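Local coordinates for flavoprotein (PDB 5V8S) that probably transfers electrons as an oxidoreductase, pairing an FMN-binding flavodoxin-like domain with a metallo-beta-lactamase-like domain that holds a di-iron centre, at residues A[104-107]-A[108-112]. The protein carries 1 engineered substitution. Numbering follows the deposited sequence.
Sequences GSLP and ATLKT
Thr109 folds its hydroxyl back along helix 106-113 and grips the carbonyl oxygen of Ser105 twice. Its N lies 3.0 Å from Ser105 O, in the carbonyl plane, in the usual i to i+4 bond. Thr109 OG1 comes to 2.8 Å from Ser105 O from above that plane. This second donor stands about 50° out of it. The rotation that permits this puts OG1 beside Thr109's own backbone N, opposite the carbonyl carbon (chi1 -58°). A water joins the two hydroxyls, 2.8 Å from Thr109 OG1, to which it donates, and also hydrogen-bonded to Ser105 OG, which is further held by the backbone N of Trp69. A second water donates to Gly104 O and accepts from Ala108 N, 2.9 Å away, bridging a carbonyl and an amide too far apart to bond directly. Thr112 grips Ala108 O in a similar way, but with OG1 and N on opposite faces of its plane, OG1 2.9 Å from that oxygen. On another side of the helix Leu106 and Leu110 meet obliquely, CD1 of Leu106 lying 3.9 Å from CG of Leu110. With CG anti to its N (chi1 -177°), Leu106 carries its end toward Leu110 although its CB points away. Leu110 CG also lies 3.5 Å from Leu106 O. The two leucines rest on Ile93 of strand 92-94 and on Ile135, with Leu129 of helix 123-133 also against Leu106, while Ser105 and Thr109 touch Phe77 of helix 74-82. The side chain of Ser105 is about 12 Å from the bound mu-oxo-diiron centre, and the helix packs on the mixed sheet of the metallo-beta-lactamase-like domain between two neighbouring helices.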
# COMPACT_ATOMS: atom_id res chain seq x y z
N GLY A 104 3.01 -4.37 27.07
CA GLY A 104 1.57 -4.55 27.18
C GLY A 104 1.15 -5.44 28.33
O GLY A 104 0.01 -5.35 28.81
N SER A 105 2.04 -6.32 28.78
CA SER A 105 1.79 -7.21 29.91
C SER A 105 2.01 -6.55 31.26
O SER A 105 1.72 -7.18 32.28
CB SER A 105 2.70 -8.44 29.81
OG SER A 105 4.07 -8.08 29.68
N LEU A 106 2.52 -5.32 31.29
CA LEU A 106 2.89 -4.71 32.57
C LEU A 106 1.70 -4.50 33.50
O LEU A 106 1.80 -4.88 34.68
CB LEU A 106 3.68 -3.41 32.31
CG LEU A 106 4.21 -2.67 33.55
CD1 LEU A 106 5.10 -3.57 34.41
CD2 LEU A 106 4.96 -1.40 33.11
N PRO A 107 0.56 -3.95 33.06
CA PRO A 107 -0.54 -3.77 34.02
C PRO A 107 -0.96 -5.07 34.69
O PRO A 107 -1.15 -5.11 35.92
CB PRO A 107 -1.66 -3.14 33.16
CG PRO A 107 -0.94 -2.45 32.07
CD PRO A 107 0.26 -3.32 31.76
N ALA A 108 -1.05 -6.15 33.92
CA ALA A 108 -1.42 -7.44 34.48
C ALA A 108 -0.34 -7.94 35.43
O ALA A 108 -0.65 -8.54 36.48
CB ALA A 108 -1.61 -8.44 33.35
N THR A 109 0.92 -7.70 35.10
CA THR A 109 2.01 -8.12 35.98
C THR A 109 1.93 -7.40 37.31
O THR A 109 2.06 -8.02 38.37
CB THR A 109 3.36 -7.85 35.29
OG1 THR A 109 3.41 -8.56 34.05
CG2 THR A 109 4.53 -8.33 36.17
N LEU A 110 1.69 -6.09 37.28
CA LEU A 110 1.64 -5.33 38.53
C LEU A 110 0.49 -5.80 39.41
O LEU A 110 0.62 -5.91 40.63
CB LEU A 110 1.54 -3.83 38.24
CG LEU A 110 2.73 -3.17 37.53
CD1 LEU A 110 2.46 -1.71 37.24
CD2 LEU A 110 3.99 -3.30 38.38
N LYS A 111 -0.66 -6.11 38.80
CA LYS A 111 -1.79 -6.61 39.57
C LYS A 111 -1.49 -7.97 40.18
O LYS A 111 -1.88 -8.25 41.32
CB LYS A 111 -3.03 -6.69 38.68
CG LYS A 111 -4.13 -5.69 39.04
CD LYS A 111 -5.21 -5.61 37.96
CE LYS A 111 -6.28 -4.57 38.30
NZ LYS A 111 -7.25 -4.39 37.17
N THR A 112 -0.81 -8.84 39.43
CA THR A 112 -0.48 -10.16 39.95
C THR A 112 0.54 -10.07 41.09
O THR A 112 0.46 -10.83 42.05
CB THR A 112 0.06 -11.04 38.82
OG1 THR A 112 -0.91 -11.09 37.77
CG2 THR A 112 0.30 -12.45 39.30
O HOH W 1 -1.41 -6.27 31.00
O HOH W 2 5.09 -7.28 32.18